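PDB 7C7U: biofilm-associated surface protein from Staphylococcus aureus, which is a calcium-binding, cell wall-anchored surface protein that takes part in biofilm formation, probably by switching to a functional amyloid state. Local coordinates for residues N208-S213 against Q233-N238; N200-E205 against G373-N378; D193-L198 against A365-D370; V268-Y273 against V323-V328. All coordinates share one frame; numbering follows the deposited sequence.

Interaction 1. Residues N208-S213 against Q233-N238; sequences NAFKAS and QQIMKN
F210 pairs with K237 where two antiparallel strands, 210-213 and 233-237, run 4.5 Å apart at closest approach. The two form a non-hydrogen-bonded pair, and their side chains diverge. A212 and M236 form the next, hydrogen-bonded pair, and S213 and I235 follow as a non-hydrogen-bonded pair. The register slips by one residue between F210 and A212, so K211 is the extra residue of a beta bulge. K211 N still donates to M236 O, and A212 O takes M236 N at 2.9 Å. Before the bulge, N238 N donates to A209 O. These strands are the ends of the beta hairpin 210-220 and 228-237, at one edge of a five-stranded antiparallel sheet.

N238 uses both ends of its amide, one on N208 and one on the bulge residue K211. ND2 donates in its own amide plane to N208 O at 2.9 Å and meets that oxygen from above the carbonyl plane. OD1 accepts from K211 NZ at 2.7 Å, almost in line with its C=O bond. The K211 chain curls back to reach it, bent at chi3 (-64°) and chi4 (-53°). Its CD also rests on M236 CE, 3.7 Å away. Beyond these groups, H58 of strand 52-61 touches K211 and M236.

S213 OG is held twice. It donates to Q234 O at 2.8 Å and accepts a straight bond from Q233 NE2, also at 2.8 Å. Q233 OE1 is bonded to Y253. The F210 ring meets I235 CG2 obliquely, CD1 to CG2 3.5 Å, and K237 CG lies at its edge. K237 NZ ends among the backbone oxygens of F241, F315, N316 and L319, which share its protons.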
loop_
_atom_site.group_PDB
_atom_site.type_symbol
_atom_site.label_atom_id
_atom_site.label_comp_id
_atom_site.label_asym_id
_atom_site.label_seq_id
_atom_site.Cartn_x
_atom_site.Cartn_y
_atom_site.Cartn_z
ATOM N N ASN A 208 -13.648 36.475 9.003
ATOM C CA ASN A 208 -13.279 35.697 10.183
ATOM C C ASN A 208 -14.007 34.353 10.286
ATOM O O ASN A 208 -13.948 33.712 11.341
ATOM C CB ASN A 208 -13.512 36.514 11.456
ATOM C CG ASN A 208 -12.715 35.980 12.634
ATOM O OD1 ASN A 208 -11.510 35.727 12.528
ATOM N ND2 ASN A 208 -13.398 35.744 13.747
ATOM N N ALA A 209 -14.681 33.904 9.220
ATOM C CA ALA A 209 -15.506 32.695 9.306
ATOM C C ALA A 209 -14.668 31.418 9.438
ATOM O O ALA A 209 -15.042 30.488 10.165
ATOM C CB ALA A 209 -16.410 32.586 8.074
ATOM N N PHE A 210 -13.548 31.340 8.750
ATOM C CA PHE A 210 -12.852 30.066 8.613
ATOM C C PHE A 210 -11.452 30.162 9.204
ATOM O O PHE A 210 -10.796 31.201 9.124
ATOM C CB PHE A 210 -12.811 29.633 7.153
ATOM C CG PHE A 210 -14.180 29.439 6.540
ATOM C CD1 PHE A 210 -15.051 28.469 7.043
ATOM C CD2 PHE A 210 -14.588 30.209 5.463
ATOM C CE1 PHE A 210 -16.318 28.282 6.477
ATOM C CE2 PHE A 210 -15.829 30.044 4.902
ATOM C CZ PHE A 210 -16.710 29.067 5.410
ATOM N N LYS A 211 -11.017 29.082 9.839
ATOM C CA LYS A 211 -9.741 29.057 10.540
ATOM C C LYS A 211 -8.621 28.482 9.676
ATOM O O LYS A 211 -7.498 29.000 9.669
ATOM C CB LYS A 211 -9.877 28.233 11.827
ATOM C CG LYS A 211 -8.660 28.239 12.705
ATOM C CD LYS A 211 -8.780 27.214 13.831
ATOM C CE LYS A 211 -9.920 27.548 14.781
ATOM N NZ LYS A 211 -9.812 28.936 15.293
ATOM N N ALA A 212 -8.900 27.424 8.929
ATOM C CA ALA A 212 -7.816 26.779 8.197
ATOM C C ALA A 212 -8.426 25.776 7.247
ATOM O O ALA A 212 -9.592 25.403 7.393
ATOM C CB ALA A 212 -6.842 26.091 9.151
ATOM N N SER A 213 -7.630 25.336 6.266
ATOM C CA SER A 213 -8.125 24.339 5.334
ATOM C C SER A 213 -6.994 23.432 4.898
ATOM O O SER A 213 -5.851 23.863 4.739
ATOM C CB SER A 213 -8.763 24.987 4.101
ATOM O OG SER A 213 -9.257 24.027 3.201
ATOM N N GLN A 233 -11.563 18.047 0.737
ATOM C CA GLN A 233 -11.099 19.254 1.403
ATOM C C GLN A 233 -11.902 19.480 2.683
ATOM O O GLN A 233 -13.121 19.313 2.694
ATOM C CB GLN A 233 -11.228 20.463 0.476
ATOM C CG GLN A 233 -10.755 21.787 1.107
ATOM C CD GLN A 233 -10.749 22.935 0.119
ATOM O OE1 GLN A 233 -11.096 22.756 -1.051
ATOM N NE2 GLN A 233 -10.388 24.134 0.591
ATOM N N GLN A 234 -11.211 19.826 3.764
ATOM C CA GLN A 234 -11.854 20.255 5.001
ATOM C C GLN A 234 -11.541 21.732 5.218
ATOM O O GLN A 234 -10.403 22.161 5.012
ATOM C CB GLN A 234 -11.348 19.457 6.209
ATOM C CG GLN A 234 -11.190 17.947 5.979
ATOM C CD GLN A 234 -12.481 17.149 6.147
ATOM O OE1 GLN A 234 -13.465 17.641 6.687
ATOM N NE2 GLN A 234 -12.470 15.902 5.679
ATOM N N ILE A 235 -12.545 22.500 5.631
ATOM C CA ILE A 235 -12.383 23.896 6.033
ATOM C C ILE A 235 -12.924 24.009 7.454
ATOM O O ILE A 235 -14.140 23.936 7.677
ATOM C CB ILE A 235 -13.114 24.857 5.095
ATOM C CG1 ILE A 235 -12.696 24.617 3.651
ATOM C CG2 ILE A 235 -12.802 26.342 5.478
ATOM C CD1 ILE A 235 -13.668 25.202 2.633
ATOM N N MET A 236 -12.026 24.155 8.418
ATOM C CA MET A 236 -12.424 24.300 9.800
ATOM C C MET A 236 -12.946 25.715 10.036
ATOM O O MET A 236 -12.417 26.693 9.488
ATOM C CB MET A 236 -11.245 24.029 10.726
ATOM C CG MET A 236 -10.715 22.599 10.675
ATOM S SD MET A 236 -9.566 22.248 12.027
ATOM C CE MET A 236 -9.724 23.788 12.951
ATOM N N LYS A 237 -13.985 25.817 10.851
ATOM C CA LYS A 237 -14.619 27.096 11.162
ATOM C C LYS A 237 -14.026 27.721 12.415
ATOM O O LYS A 237 -13.563 27.024 13.317
ATOM C CB LYS A 237 -16.117 26.913 11.389
ATOM C CG LYS A 237 -16.926 26.536 10.158
ATOM C CD LYS A 237 -18.423 26.501 10.537
ATOM C CE LYS A 237 -19.268 26.013 9.377
ATOM N NZ LYS A 237 -20.721 26.066 9.725
ATOM N N ASN A 238 -14.043 29.056 12.460
ATOM C CA ASN A 238 -13.801 29.758 13.719
ATOM C C ASN A 238 -15.029 29.771 14.619
ATOM O O ASN A 238 -14.885 29.817 15.844
ATOM C CB ASN A 238 -13.370 31.202 13.470
ATOM C CG ASN A 238 -11.919 31.306 13.064
ATOM O OD1 ASN A 238 -11.079 30.563 13.560
ATOM N ND2 ASN A 238 -11.616 32.224 12.156
#

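Interaction 2. Residues N200-E205 against G373-N378; sequences NNVSTE and GALINN
V202 turns CG1 anti to its backbone N (chi1 161°), which brings this methyl to N377 CB at 3.7 Å. I376 folds back at its second torsion (chi2 -59°). Its CB leads away from 200-205, yet CD1 comes back to S203 CB at 4.0 Å. The contact joins two irregular loops. One follows helix 193-199, and the other links strands 359-369 and 381-388. S203 and E205 form an ST turn: S203 OG accepts E205 N within the first loop. The same hydroxyl is bonded to D370, so it has a partner on the second loop's base as well.

The main direct bond runs between backbones. S203 N donates to L375 O at 2.7 Å, nearly straight, with the donor tilted from the carbonyl plane. L375 O also takes a CA-H...O contact from V202. The bond from L375 N to N201 O is long and weak, and a water lies between the same two atoms and bonds to both. A second water joins N201 ND2 to G373 O.

A374 CB points at the first loop. It lies 3.3 Å from N201 O and 3.8 Å from S203 CB, so a single methyl packs against both residues. The chains of V202 and N377 pass at a slant, and the N377 amide reaches on to N207 O. E205 has its carboxylate bonded to K245 and W251, while its CB lies near I376 CD1. A third water accepts from N377 N at 2.9 Å and donates to both S203 O and E205 O.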
loop_
_atom_site.group_PDB
_atom_site.type_symbol
_atom_site.label_atom_id
_atom_site.label_comp_id
_atom_site.label_asym_id
_atom_site.label_seq_id
_atom_site.Cartn_x
_atom_site.Cartn_y
_atom_site.Cartn_z
ATOM N N ASN A 200 -2.869 36.654 -1.386
ATOM C CA ASN A 200 -2.586 38.072 -1.243
ATOM C C ASN A 200 -3.741 38.966 -1.713
ATOM O O ASN A 200 -3.583 40.187 -1.758
ATOM C CB ASN A 200 -1.277 38.393 -1.976
ATOM C CG ASN A 200 -0.060 37.894 -1.207
ATOM O OD1 ASN A 200 -0.046 37.938 0.019
ATOM N ND2 ASN A 200 0.960 37.408 -1.918
ATOM N N ASN A 201 -4.909 38.400 -2.024
ATOM C CA ASN A 201 -6.077 39.204 -2.408
ATOM C C ASN A 201 -7.331 38.689 -1.704
ATOM O O ASN A 201 -8.361 38.435 -2.326
ATOM C CB ASN A 201 -6.250 39.215 -3.926
ATOM C CG ASN A 201 -7.490 39.981 -4.383
ATOM O OD1 ASN A 201 -7.830 41.034 -3.826
ATOM N ND2 ASN A 201 -8.192 39.436 -5.386
ATOM N N VAL A 202 -7.259 38.549 -0.377
ATOM C CA VAL A 202 -8.357 37.963 0.393
ATOM C C VAL A 202 -9.598 38.856 0.356
ATOM O O VAL A 202 -9.515 40.094 0.398
ATOM C CB VAL A 202 -7.893 37.697 1.839
ATOM C CG1 VAL A 202 -9.074 37.532 2.807
ATOM C CG2 VAL A 202 -6.981 36.429 1.879
ATOM N N SER A 203 -10.760 38.221 0.249
ATOM C CA SER A 203 -12.040 38.919 0.221
ATOM C C SER A 203 -12.367 39.520 1.584
ATOM O O SER A 203 -11.977 38.991 2.633
ATOM C CB SER A 203 -13.143 37.929 -0.177
ATOM O OG SER A 203 -14.433 38.501 -0.138
ATOM N N THR A 204 -13.134 40.620 1.575
ATOM C CA THR A 204 -13.644 41.132 2.837
ATOM C C THR A 204 -14.813 40.310 3.354
ATOM O O THR A 204 -15.150 40.421 4.540
ATOM C CB THR A 204 -14.080 42.599 2.703
ATOM O OG1 THR A 204 -15.119 42.701 1.724
ATOM C CG2 THR A 204 -12.900 43.462 2.271
ATOM N N GLU A 205 -15.436 39.502 2.498
ATOM C CA GLU A 205 -16.641 38.768 2.881
ATOM C C GLU A 205 -16.294 37.654 3.850
ATOM O O GLU A 205 -15.451 36.804 3.543
ATOM C CB GLU A 205 -17.318 38.146 1.665
ATOM C CG GLU A 205 -17.769 39.129 0.624
ATOM C CD GLU A 205 -18.829 38.573 -0.284
ATOM O OE1 GLU A 205 -18.916 39.075 -1.417
ATOM O OE2 GLU A 205 -19.523 37.605 0.093
ATOM N N GLY A 373 -14.071 37.024 -7.480
ATOM C CA GLY A 373 -12.896 36.196 -7.634
ATOM C C GLY A 373 -11.876 36.292 -6.520
ATOM O O GLY A 373 -10.812 35.670 -6.622
ATOM N N ALA A 374 -12.152 37.045 -5.466
ATOM C CA ALA A 374 -11.218 37.144 -4.358
ATOM C C ALA A 374 -11.366 35.943 -3.438
ATOM O O ALA A 374 -12.454 35.393 -3.287
ATOM C CB ALA A 374 -11.430 38.446 -3.582
ATOM N N LEU A 375 -10.250 35.534 -2.831
ATOM C CA LEU A 375 -10.214 34.326 -2.012
ATOM C C LEU A 375 -10.937 34.546 -0.684
ATOM O O LEU A 375 -10.670 35.522 0.032
ATOM C CB LEU A 375 -8.755 33.920 -1.746
ATOM C CG LEU A 375 -8.514 32.827 -0.694
ATOM C CD1 LEU A 375 -8.973 31.521 -1.267
ATOM C CD2 LEU A 375 -7.039 32.700 -0.274
ATOM N N ILE A 376 -11.859 33.644 -0.350
ATOM C CA ILE A 376 -12.419 33.648 0.992
ATOM C C ILE A 376 -11.332 33.224 1.965
ATOM O O ILE A 376 -10.702 32.171 1.794
ATOM C CB ILE A 376 -13.647 32.726 1.087
ATOM C CG1 ILE A 376 -14.704 33.052 0.013
ATOM C CG2 ILE A 376 -14.268 32.824 2.511
ATOM C CD1 ILE A 376 -15.240 34.522 0.079
ATOM N N ASN A 377 -11.106 34.048 2.986
ATOM C CA ASN A 377 -10.006 33.854 3.930
ATOM C C ASN A 377 -9.975 32.430 4.471
ATOM O O ASN A 377 -10.969 31.928 5.011
ATOM C CB ASN A 377 -10.150 34.825 5.094
ATOM C CG ASN A 377 -8.824 35.123 5.806
ATOM O OD1 ASN A 377 -7.749 34.750 5.356
ATOM N ND2 ASN A 377 -8.917 35.824 6.922
ATOM N N ASN A 378 -8.814 31.790 4.314
ATOM C CA ASN A 378 -8.484 30.503 4.915
ATOM C C ASN A 378 -9.277 29.345 4.320
ATOM O O ASN A 378 -9.463 28.319 4.976
ATOM C CB ASN A 378 -8.651 30.571 6.453
ATOM C CG ASN A 378 -7.618 31.492 7.090
ATOM O OD1 ASN A 378 -6.521 31.601 6.577
ATOM N ND2 ASN A 378 -7.964 32.158 8.185
HETATM O O HOH W 1 -8.073 36.812 -6.486
HETATM O O HOH W 2 -7.865 36.362 -4.161
HETATM O O HOH W 3 -12.727 36.451 3.286
#

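Interaction 3. Residues D193-L198 against A365-D370; sequences DDLVNL and AGYLTD
L198 lays its CD1 methyl over one face of the Y367 ring. This is a CH-pi contact: the methyl lies 3.8 Å from the ring centroid and 29° off the ring normal. It sits toward the hydroxyl end of the ring, with CD1 3.4 Å from Y367 CZ. The leucine chain and the tyrosine chain meet at about a right angle. The other methyl, CD2, lies near Y367 CE2. It also reaches T369 CG2 at 4.2 Å. T369 CG2 itself lies in the ring plane at the edge, so L198 fills the angle between the tyrosine face and the threonine methyl.

The tyrosine stands up from the strand toward the helix. Its CG lies between the backbone N and the carbonyl carbon (chi1 56°). The contact packs helix 193-199 on strand 365-369, part of the four-stranded antiparallel sheet 301-305, 252-257, 359-369 and 381-388. The short axes run 27° from parallel and 11.4 Å apart, so the side chains alone bridge the gap.

L195, one helical turn before L198, fills the hollow beside Y367. Its CD1 packs on A365 CB at 4.0 Å. Its CD2 comes to Y367 CE1 at 4.2 Å, meeting the ring obliquely. Next to the short A365 methyl, the Y367 ring is the tall bump on this face of the strand, and the two leucines lie against it. No hydrogen bond crosses between the segments. L375 of the following loop also touches both L198 and Y367. T369 OG1 is bonded to N254, on the neighbouring strand 252-257, and D194 OD2 to Q256 of the same strand.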
loop_
_atom_site.group_PDB
_atom_site.type_symbol
_atom_site.label_atom_id
_atom_site.label_comp_id
_atom_site.label_asym_id
_atom_site.label_seq_id
_atom_site.Cartn_x
_atom_site.Cartn_y
_atom_site.Cartn_z
ATOM N N ASP A 193 2.370 30.679 -8.284
ATOM C CA ASP A 193 2.098 32.109 -8.367
ATOM C C ASP A 193 0.604 32.408 -8.357
ATOM O O ASP A 193 0.186 33.422 -7.783
ATOM C CB ASP A 193 2.795 32.711 -9.596
ATOM C CG ASP A 193 2.473 31.977 -10.882
ATOM O OD1 ASP A 193 2.069 30.796 -10.823
ATOM O OD2 ASP A 193 2.660 32.576 -11.963
ATOM N N ASP A 194 -0.226 31.532 -8.924
ATOM C CA ASP A 194 -1.657 31.822 -8.900
ATOM C C ASP A 194 -2.224 31.709 -7.483
ATOM O O ASP A 194 -2.999 32.578 -7.047
ATOM C CB ASP A 194 -2.407 30.937 -9.896
ATOM C CG ASP A 194 -2.260 29.437 -9.630
ATOM O OD1 ASP A 194 -1.277 28.955 -9.009
ATOM O OD2 ASP A 194 -3.166 28.734 -10.089
ATOM N N LEU A 195 -1.808 30.686 -6.737
ATOM C CA LEU A 195 -2.267 30.525 -5.359
ATOM C C LEU A 195 -1.710 31.621 -4.446
ATOM O O LEU A 195 -2.381 32.041 -3.501
ATOM C CB LEU A 195 -1.891 29.137 -4.841
ATOM C CG LEU A 195 -2.487 27.936 -5.604
ATOM C CD1 LEU A 195 -2.213 26.602 -4.884
ATOM C CD2 LEU A 195 -3.985 28.079 -5.845
ATOM N N VAL A 196 -0.470 32.060 -4.681
ATOM C CA VAL A 196 0.107 33.145 -3.887
ATOM C C VAL A 196 -0.657 34.446 -4.114
ATOM O O VAL A 196 -0.929 35.198 -3.163
ATOM C CB VAL A 196 1.608 33.305 -4.216
ATOM C CG1 VAL A 196 2.132 34.690 -3.762
ATOM C CG2 VAL A 196 2.408 32.195 -3.571
ATOM N N ASN A 197 -1.024 34.736 -5.371
ATOM C CA ASN A 197 -1.815 35.936 -5.641
ATOM C C ASN A 197 -3.176 35.869 -4.960
ATOM O O ASN A 197 -3.730 36.902 -4.553
ATOM C CB ASN A 197 -1.986 36.141 -7.147
ATOM C CG ASN A 197 -0.681 36.503 -7.842
ATOM O OD1 ASN A 197 0.340 36.721 -7.191
ATOM N ND2 ASN A 197 -0.708 36.560 -9.171
ATOM N N LEU A 198 -3.756 34.670 -4.877
ATOM C CA LEU A 198 -5.035 34.510 -4.196
ATOM C C LEU A 198 -4.895 34.793 -2.708
ATOM O O LEU A 198 -5.686 35.558 -2.130
ATOM C CB LEU A 198 -5.583 33.091 -4.443
ATOM C CG LEU A 198 -6.309 32.904 -5.778
ATOM C CD1 LEU A 198 -6.237 31.428 -6.226
ATOM C CD2 LEU A 198 -7.766 33.360 -5.652
ATOM N N ALA A 365 -5.498 21.307 -5.404
ATOM C CA ALA A 365 -5.874 22.481 -4.601
ATOM C C ALA A 365 -7.367 22.756 -4.743
ATOM O O ALA A 365 -7.984 22.438 -5.769
ATOM C CB ALA A 365 -5.064 23.737 -4.985
ATOM N N GLY A 366 -7.935 23.382 -3.707
ATOM C CA GLY A 366 -9.327 23.796 -3.719
ATOM C C GLY A 366 -9.469 25.047 -2.870
ATOM O O GLY A 366 -8.701 25.259 -1.931
ATOM N N TYR A 367 -10.418 25.897 -3.233
ATOM C CA TYR A 367 -10.623 27.161 -2.515
ATOM C C TYR A 367 -11.951 27.763 -2.944
ATOM O O TYR A 367 -12.476 27.459 -4.019
ATOM C CB TYR A 367 -9.468 28.166 -2.752
ATOM C CG TYR A 367 -9.196 28.497 -4.208
ATOM C CD1 TYR A 367 -8.405 27.649 -5.010
ATOM C CD2 TYR A 367 -9.710 29.646 -4.788
ATOM C CE1 TYR A 367 -8.157 27.959 -6.336
ATOM C CE2 TYR A 367 -9.471 29.957 -6.116
ATOM C CZ TYR A 367 -8.684 29.111 -6.880
ATOM O OH TYR A 367 -8.460 29.417 -8.200
ATOM N N LEU A 368 -12.496 28.617 -2.074
ATOM C CA LEU A 368 -13.703 29.380 -2.342
ATOM C C LEU A 368 -13.321 30.810 -2.710
ATOM O O LEU A 368 -12.373 31.378 -2.162
ATOM C CB LEU A 368 -14.637 29.398 -1.111
ATOM C CG LEU A 368 -15.287 28.041 -0.790
ATOM C CD1 LEU A 368 -15.758 27.952 0.661
ATOM C CD2 LEU A 368 -16.447 27.848 -1.758
ATOM N N THR A 369 -14.096 31.402 -3.614
ATOM C CA THR A 369 -13.901 32.793 -4.004
ATOM C C THR A 369 -15.228 33.523 -3.918
ATOM O O THR A 369 -16.292 32.921 -4.067
ATOM C CB THR A 369 -13.371 32.954 -5.444
ATOM O OG1 THR A 369 -14.187 32.173 -6.334
ATOM C CG2 THR A 369 -11.893 32.550 -5.549
ATOM N N ASP A 370 -15.169 34.836 -3.683
ATOM C CA ASP A 370 -16.413 35.588 -3.711
ATOM C C ASP A 370 -16.798 35.866 -5.164
ATOM O O ASP A 370 -16.101 35.463 -6.106
ATOM C CB ASP A 370 -16.300 36.870 -2.865
ATOM C CG ASP A 370 -15.320 37.902 -3.424
ATOM O OD1 ASP A 370 -14.929 37.827 -4.601
ATOM O OD2 ASP A 370 -14.956 38.837 -2.655
#

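Interaction 4. Residues V268-Y273 against V323-V328; sequences VELHQY and VGVRVV
Strands 268-272 and 323-328 pair antiparallel inside a five-stranded sheet, with axes 4.7 Å apart at closest approach. E269 and V328 form a hydrogen-bonded pair: E269 N donates to V328 O, and V328 N to E269 O at 2.8 Å, both in the carbonyl plane. H271 N gives a straight bond to R326 O at 2.9 Å. The return bond, from R326 N to H271 O, is weak.

One face of the sheet carries E269, H271, R326 and V328. V328 CG2 sits over the centre of the H271 ring, 3.6 Å from the centroid and 10° off the normal. H271 NE2 donates in its ring plane to E269 OE1 at 3.0 Å, which helps fix the ring's rotation. E269 OE2 forms a salt bridge with K290 of strand 290-294. A water joins H271 ND1 to R326 NH1. The R326 guanidinium lies on Y273 in an off-centre cation-pi stack, centres 4.6 Å apart and planes at 26°. The bend at chi3 (-78°) turns the group over the ring. D232 pairs with R326 NE, and K283 O and N284 O accept from its other nitrogens.

On the opposite face, L270 CD1 packs on V325 CG1 at 3.8 Å, and V268 CG1 meets V327 CG1. Y253 of strand 252-257 covers V325 and V327 there. Strand 290-294 flanks 265-272, and strand 228-237 flanks 323-331.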
loop_
_atom_site.group_PDB
_atom_site.type_symbol
_atom_site.label_atom_id
_atom_site.label_comp_id
_atom_site.label_asym_id
_atom_site.label_seq_id
_atom_site.Cartn_x
_atom_site.Cartn_y
_atom_site.Cartn_z
ATOM N N VAL A 268 -15.114 13.858 -13.711
ATOM C CA VAL A 268 -14.878 14.593 -12.470
ATOM C C VAL A 268 -16.222 15.012 -11.894
ATOM O O VAL A 268 -17.056 15.573 -12.608
ATOM C CB VAL A 268 -13.986 15.826 -12.696
ATOM C CG1 VAL A 268 -13.664 16.514 -11.362
ATOM C CG2 VAL A 268 -12.725 15.439 -13.421
ATOM N N GLU A 269 -16.430 14.742 -10.607
ATOM C CA GLU A 269 -17.719 14.968 -9.964
ATOM C C GLU A 269 -17.529 15.647 -8.618
ATOM O O GLU A 269 -16.536 15.417 -7.925
ATOM C CB GLU A 269 -18.468 13.652 -9.729
ATOM C CG GLU A 269 -18.559 12.754 -10.959
ATOM C CD GLU A 269 -19.327 11.466 -10.674
ATOM O OE1 GLU A 269 -19.403 11.060 -9.491
ATOM O OE2 GLU A 269 -19.846 10.862 -11.634
ATOM N N LEU A 270 -18.535 16.424 -8.222
ATOM C CA LEU A 270 -18.596 17.022 -6.898
ATOM C C LEU A 270 -19.565 16.239 -6.029
ATOM O O LEU A 270 -20.709 15.984 -6.429
ATOM C CB LEU A 270 -19.034 18.487 -6.984
ATOM C CG LEU A 270 -19.014 19.275 -5.678
ATOM C CD1 LEU A 270 -17.575 19.537 -5.274
ATOM C CD2 LEU A 270 -19.767 20.600 -5.853
ATOM N N HIS A 271 -19.118 15.876 -4.835
ATOM C CA HIS A 271 -19.961 15.164 -3.890
ATOM C C HIS A 271 -20.139 15.989 -2.619
ATOM O O HIS A 271 -19.265 16.773 -2.228
ATOM C CB HIS A 271 -19.365 13.793 -3.546
ATOM C CG HIS A 271 -19.504 12.791 -4.645
ATOM N ND1 HIS A 271 -19.761 11.456 -4.407
ATOM C CD2 HIS A 271 -19.462 12.933 -5.989
ATOM C CE1 HIS A 271 -19.854 10.818 -5.558
ATOM N NE2 HIS A 271 -19.668 11.685 -6.533
ATOM N N GLN A 272 -21.283 15.804 -1.972
ATOM C CA GLN A 272 -21.463 16.409 -0.666
ATOM C C GLN A 272 -20.829 15.514 0.384
ATOM O O GLN A 272 -20.829 14.288 0.266
ATOM C CB GLN A 272 -22.941 16.652 -0.364
ATOM C CG GLN A 272 -23.390 18.031 -0.821
ATOM C CD GLN A 272 -24.665 18.499 -0.141
ATOM O OE1 GLN A 272 -25.264 17.765 0.644
ATOM N NE2 GLN A 272 -25.078 19.736 -0.431
ATOM N N TYR A 273 -20.278 16.142 1.411
ATOM C CA TYR A 273 -19.329 15.469 2.284
ATOM C C TYR A 273 -19.498 15.899 3.735
ATOM O O TYR A 273 -19.558 17.098 4.028
ATOM C CB TYR A 273 -17.905 15.766 1.796
ATOM C CG TYR A 273 -16.832 14.974 2.491
ATOM C CD1 TYR A 273 -15.548 15.483 2.614
ATOM C CD2 TYR A 273 -17.089 13.694 2.976
ATOM C CE1 TYR A 273 -14.562 14.776 3.250
ATOM C CE2 TYR A 273 -16.099 12.963 3.604
ATOM C CZ TYR A 273 -14.835 13.509 3.737
ATOM O OH TYR A 273 -13.837 12.803 4.367
ATOM N N VAL A 323 -16.500 22.193 7.498
ATOM C CA VAL A 323 -17.058 22.052 6.156
ATOM C C VAL A 323 -16.217 21.045 5.365
ATOM O O VAL A 323 -14.990 21.163 5.298
ATOM C CB VAL A 323 -17.098 23.411 5.445
ATOM C CG1 VAL A 323 -17.612 23.277 4.013
ATOM C CG2 VAL A 323 -17.970 24.435 6.260
ATOM N N GLY A 324 -16.870 20.072 4.744
ATOM C CA GLY A 324 -16.201 19.111 3.875
ATOM C C GLY A 324 -16.647 19.307 2.434
ATOM O O GLY A 324 -17.812 19.609 2.175
ATOM N N VAL A 325 -15.702 19.164 1.506
ATOM C CA VAL A 325 -15.983 19.196 0.074
ATOM C C VAL A 325 -15.247 18.022 -0.569
ATOM O O VAL A 325 -14.059 17.815 -0.304
ATOM C CB VAL A 325 -15.554 20.526 -0.577
ATOM C CG1 VAL A 325 -15.985 20.556 -2.021
ATOM C CG2 VAL A 325 -16.186 21.727 0.162
ATOM N N ARG A 326 -15.946 17.241 -1.384
ATOM C CA ARG A 326 -15.335 16.074 -2.028
ATOM C C ARG A 326 -15.339 16.228 -3.538
ATOM O O ARG A 326 -16.394 16.450 -4.149
ATOM C CB ARG A 326 -16.048 14.783 -1.649
ATOM C CG ARG A 326 -15.583 13.572 -2.490
ATOM C CD ARG A 326 -16.102 12.263 -1.883
ATOM N NE ARG A 326 -15.295 11.866 -0.729
ATOM C CZ ARG A 326 -15.538 10.816 0.046
ATOM N NH1 ARG A 326 -16.596 10.042 -0.196
ATOM N NH2 ARG A 326 -14.725 10.546 1.063
ATOM N N VAL A 327 -14.175 16.067 -4.149
ATOM C CA VAL A 327 -14.064 15.953 -5.596
ATOM C C VAL A 327 -13.718 14.505 -5.918
ATOM O O VAL A 327 -12.821 13.929 -5.294
ATOM C CB VAL A 327 -13.015 16.918 -6.165
ATOM C CG1 VAL A 327 -12.858 16.710 -7.682
ATOM C CG2 VAL A 327 -13.434 18.368 -5.876
ATOM N N VAL A 328 -14.419 13.925 -6.885
ATOM C CA VAL A 328 -14.227 12.521 -7.272
ATOM C C VAL A 328 -13.678 12.461 -8.689
ATOM O O VAL A 328 -14.282 13.008 -9.619
ATOM C CB VAL A 328 -15.535 11.724 -7.166
ATOM C CG1 VAL A 328 -15.287 10.224 -7.585
ATOM C CG2 VAL A 328 -16.094 11.803 -5.750
HETATM O O HOH W 4 -19.160 10.025 -1.944
HETATM O O HOH W 5 -19.650 19.490 5.110
HETATM O O HOH W 6 -20.196 19.423 1.080
#

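From the N terminus, helix 193-199 comes first, and interaction 3 sets it on strand 359-369. The loop after it makes interaction 2 with the loop after that strand. The segments of interactions 2 and 3 alternate, so these two long closures cross, and a backbone bond from I376 N to L368 O joins them. Interaction 1 then closes a short hairpin loop, and interaction 4 closes a later one of 49 residues. Both lie in series within the two long closures. Strands 228-237 and 323-331 are neighbours, so interactions 1 and 4 share the five-stranded sheet. N378 ND2 to F210 O links interaction 2 to interaction 1, tying this sheet to the four-stranded one.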